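Local coordinates for protein putative HTH-type transcriptional regulator ybaQ (Escherichia coli, PDB 2EBY) that probably binds DNA through a helix-turn-helix domain of the Cro/C1 type and is thought to act as a transcriptional regulator, at residues R49-F57 against D68-A76. Numbering follows the deposited sequence.
Sequences RKLTTEMAF and DFWLNLQAA. With SO4 (sulfate ion), chain C.
Leu51 and Ala56 meet Trp70, Leu71 and Gln74 where the start of helix 53-63 crosses helix 67-83, the short axes 8.9 Å apart and their directions 140° from each other. Leu51 reaches in with CG anti to its backbone N (chi1 178°), which lays CD2 against the Trp70 backbone, 3.5 Å from Trp70 CB and close to the carbonyl O. Farther along, in the first turn of the helix, Ala56 CB sits 3.7 Å from Leu71 CD2, a methyl that also lies near Thr52 O and Thr53 CA. The Trp70 indole swings away past Ala56, and the edge of Phe69 points at one of its faces, with Phe69 CE2 3.5 Å above the indole plane. At the polar edge, Leu51 N donates to Gln74 OE1 (3.0 Å, 176° at the hydrogen), a straight bond that nevertheless arrives well above the amide plane. The bend at chi2 turns the Gln74 amide onto the backbone ahead of the helix, while its NE2 is held by Asp78. Replacing Gln74 by alanine is likely to leave Leu51 N-H without this acceptor and Asp78 without its NE2 partner. Thr52 N-caps the helix through OG1, which accepts from Met55 N; Thr53 N (2.8 Å to sulfate O2) and Lys50 NZ (3.0 Å to sulfate O4) bind a sulfate, most likely carried in from the crystallisation solution. Helix 53-63 follows the predicted helix-turn-helix motif (27-46); Leu44 of helix 38-45 and Leu59 also pack on Leu51, Pro11 of helix 11-20 touches Gln74, and Leu79 of the second subunit packs on Leu71, so one side of the contact lies at the subunit interface.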
loop_
_atom_site.group_PDB
_atom_site.type_symbol
_atom_site.label_atom_id
_atom_site.label_comp_id
_atom_site.label_asym_id
_atom_site.label_seq_id
_atom_site.Cartn_x
_atom_site.Cartn_y
_atom_site.Cartn_z
ATOM N N ARG A 49 -6.644 3.483 -11.278
ATOM C CA ARG A 49 -5.260 3.594 -10.852
ATOM C C ARG A 49 -5.319 3.784 -9.342
ATOM O O ARG A 49 -6.050 4.640 -8.848
ATOM C CB ARG A 49 -4.622 4.827 -11.500
ATOM C CG ARG A 49 -3.122 4.986 -11.299
ATOM C CD ARG A 49 -2.733 6.471 -11.286
ATOM N NE ARG A 49 -3.037 7.086 -9.991
ATOM C CZ ARG A 49 -2.145 7.723 -9.233
ATOM N NH1 ARG A 49 -0.886 7.848 -9.639
ATOM N NH2 ARG A 49 -2.503 8.203 -8.053
ATOM N N LYS A 50 -4.561 2.991 -8.604
ATOM C CA LYS A 50 -4.564 3.128 -7.157
ATOM C C LYS A 50 -3.893 4.458 -6.825
ATOM O O LYS A 50 -3.063 4.944 -7.592
ATOM C CB LYS A 50 -3.762 1.992 -6.521
ATOM C CG LYS A 50 -2.257 2.165 -6.693
ATOM C CD LYS A 50 -1.462 1.056 -6.021
ATOM C CE LYS A 50 0.033 1.356 -6.110
ATOM N NZ LYS A 50 0.885 0.320 -5.458
ATOM N N LEU A 51 -4.256 5.056 -5.700
ATOM C CA LEU A 51 -3.619 6.300 -5.281
ATOM C C LEU A 51 -2.215 5.892 -4.830
ATOM O O LEU A 51 -2.077 5.153 -3.852
ATOM C CB LEU A 51 -4.358 6.910 -4.093
ATOM C CG LEU A 51 -3.793 8.200 -3.497
ATOM C CD1 LEU A 51 -4.361 9.403 -4.225
ATOM C CD2 LEU A 51 -4.165 8.269 -2.024
ATOM N N THR A 52 -1.185 6.358 -5.535
ATOM C CA THR A 52 0.192 6.013 -5.180
ATOM C C THR A 52 0.713 6.931 -4.074
ATOM O O THR A 52 0.102 7.962 -3.769
ATOM C CB THR A 52 1.149 6.143 -6.389
ATOM O OG1 THR A 52 1.224 7.512 -6.792
ATOM C CG2 THR A 52 0.659 5.307 -7.567
ATOM N N THR A 53 1.846 6.556 -3.484
ATOM C CA THR A 53 2.464 7.349 -2.424
ATOM C C THR A 53 2.824 8.740 -2.951
ATOM O O THR A 53 2.548 9.753 -2.302
ATOM C CB THR A 53 3.747 6.669 -1.884
ATOM O OG1 THR A 53 3.449 5.322 -1.498
ATOM C CG2 THR A 53 4.255 7.392 -0.650
ATOM N N GLU A 54 3.441 8.784 -4.128
ATOM C CA GLU A 54 3.825 10.059 -4.730
ATOM C C GLU A 54 2.605 10.938 -4.982
ATOM O O GLU A 54 2.619 12.128 -4.665
ATOM C CB GLU A 54 4.575 9.845 -6.053
ATOM C CG GLU A 54 5.142 11.136 -6.647
ATOM C CD GLU A 54 5.881 10.922 -7.962
ATOM O OE1 GLU A 54 6.652 9.947 -8.059
ATOM O OE2 GLU A 54 5.707 11.737 -8.895
ATOM N N MET A 55 1.548 10.367 -5.553
ATOM C CA MET A 55 0.353 11.167 -5.802
ATOM C C MET A 55 -0.191 11.707 -4.490
ATOM O O MET A 55 -0.717 12.812 -4.451
ATOM C CB MET A 55 -0.745 10.356 -6.497
ATOM C CG MET A 55 -2.066 11.133 -6.711
ATOM S SD MET A 55 -1.982 12.577 -7.832
ATOM C CE MET A 55 -1.965 11.720 -9.400
ATOM N N ALA A 56 -0.074 10.915 -3.427
ATOM C CA ALA A 56 -0.555 11.321 -2.107
ATOM C C ALA A 56 0.205 12.557 -1.642
ATOM O O ALA A 56 -0.377 13.453 -1.047
ATOM C CB ALA A 56 -0.378 10.184 -1.101
ATOM N N PHE A 57 1.508 12.594 -1.912
ATOM C CA PHE A 57 2.332 13.755 -1.556
ATOM C C PHE A 57 1.863 14.997 -2.319
ATOM O O PHE A 57 1.815 16.094 -1.765
ATOM C CB PHE A 57 3.803 13.520 -1.905
ATOM C CG PHE A 57 4.612 12.865 -0.812
ATOM C CD1 PHE A 57 4.375 11.547 -0.433
ATOM C CD2 PHE A 57 5.646 13.568 -0.191
ATOM C CE1 PHE A 57 5.158 10.935 0.542
ATOM C CE2 PHE A 57 6.436 12.969 0.786
ATOM C CZ PHE A 57 6.194 11.647 1.157
ATOM N N ASP A 68 -1.005 10.884 4.794
ATOM C CA ASP A 68 -1.808 9.760 5.248
ATOM C C ASP A 68 -3.302 9.967 5.127
ATOM O O ASP A 68 -4.043 9.000 5.025
ATOM C CB ASP A 68 -1.425 9.360 6.679
ATOM C CG ASP A 68 -0.140 8.543 6.721
ATOM O OD1 ASP A 68 0.387 8.232 5.633
ATOM O OD2 ASP A 68 0.341 8.201 7.824
ATOM N N PHE A 69 -3.752 11.217 5.139
ATOM C CA PHE A 69 -5.171 11.474 4.972
ATOM C C PHE A 69 -5.585 10.763 3.674
ATOM O O PHE A 69 -6.601 10.072 3.621
ATOM C CB PHE A 69 -5.425 12.975 4.843
ATOM C CG PHE A 69 -6.779 13.317 4.284
ATOM C CD1 PHE A 69 -7.905 13.322 5.102
ATOM C CD2 PHE A 69 -6.931 13.612 2.931
ATOM C CE1 PHE A 69 -9.169 13.616 4.581
ATOM C CE2 PHE A 69 -8.189 13.906 2.399
ATOM C CZ PHE A 69 -9.309 13.908 3.226
ATOM N N TRP A 70 -4.779 10.928 2.627
ATOM C CA TRP A 70 -5.082 10.288 1.356
ATOM C C TRP A 70 -4.752 8.800 1.345
ATOM O O TRP A 70 -5.554 7.992 0.887
ATOM C CB TRP A 70 -4.349 10.989 0.205
ATOM C CG TRP A 70 -4.777 12.420 0.034
ATOM C CD1 TRP A 70 -4.121 13.529 0.480
ATOM C CD2 TRP A 70 -6.003 12.881 -0.545
ATOM N NE1 TRP A 70 -4.865 14.653 0.226
ATOM C CE2 TRP A 70 -6.031 14.288 -0.402
ATOM C CE3 TRP A 70 -7.096 12.250 -1.167
ATOM C CZ2 TRP A 70 -7.092 15.074 -0.860
ATOM C CZ3 TRP A 70 -8.157 13.031 -1.625
ATOM C CH2 TRP A 70 -8.147 14.430 -1.465
ATOM N N LEU A 71 -3.586 8.426 1.862
ATOM C CA LEU A 71 -3.201 7.018 1.853
ATOM C C LEU A 71 -4.143 6.134 2.659
ATOM O O LEU A 71 -4.340 4.972 2.309
ATOM C CB LEU A 71 -1.752 6.837 2.342
ATOM C CG LEU A 71 -0.655 7.367 1.401
ATOM C CD1 LEU A 71 0.726 7.110 2.024
ATOM C CD2 LEU A 71 -0.767 6.696 0.026
ATOM N N ASN A 72 -4.734 6.672 3.728
ATOM C CA ASN A 72 -5.650 5.880 4.544
ATOM C C ASN A 72 -6.901 5.503 3.757
ATOM O O ASN A 72 -7.434 4.403 3.920
ATOM C CB ASN A 72 -6.038 6.621 5.838
ATOM C CG ASN A 72 -4.856 6.797 6.786
ATOM O OD1 ASN A 72 -3.922 5.985 6.788
ATOM N ND2 ASN A 72 -4.894 7.851 7.600
ATOM N N LEU A 73 -7.353 6.407 2.893
ATOM C CA LEU A 73 -8.528 6.161 2.061
ATOM C C LEU A 73 -8.246 5.020 1.085
ATOM O O LEU A 73 -9.083 4.134 0.894
ATOM C CB LEU A 73 -8.908 7.424 1.283
ATOM C CG LEU A 73 -9.393 8.612 2.129
ATOM C CD1 LEU A 73 -9.513 9.837 1.244
ATOM C CD2 LEU A 73 -10.732 8.298 2.789
ATOM N N GLN A 74 -7.064 5.029 0.474
ATOM C CA GLN A 74 -6.723 3.966 -0.462
ATOM C C GLN A 74 -6.551 2.654 0.305
ATOM O O GLN A 74 -6.873 1.583 -0.206
ATOM C CB GLN A 74 -5.430 4.291 -1.217
ATOM C CG GLN A 74 -5.011 3.219 -2.223
ATOM C CD GLN A 74 -6.034 3.033 -3.330
ATOM O OE1 GLN A 74 -6.418 3.990 -3.996
ATOM N NE2 GLN A 74 -6.474 1.798 -3.532
ATOM N N ALA A 75 -6.038 2.741 1.528
ATOM C CA ALA A 75 -5.840 1.553 2.350
ATOM C C ALA A 75 -7.186 0.882 2.586
ATOM O O ALA A 75 -7.298 -0.330 2.507
ATOM C CB ALA A 75 -5.207 1.927 3.691
ATOM N N ALA A 76 -8.205 1.679 2.880
ATOM C CA ALA A 76 -9.541 1.147 3.133
ATOM C C ALA A 76 -10.066 0.394 1.920
ATOM O O ALA A 76 -10.718 -0.634 2.059
ATOM C CB ALA A 76 -10.495 2.269 3.500
HETATM S S SO4 C . 3.508 3.069 -4.444
HETATM O O1 SO4 C . 4.688 3.495 -3.624
HETATM O O2 SO4 C . 2.328 3.881 -4.031
HETATM O O3 SO4 C . 3.725 3.356 -5.915
HETATM O O4 SO4 C . 3.274 1.586 -4.211
#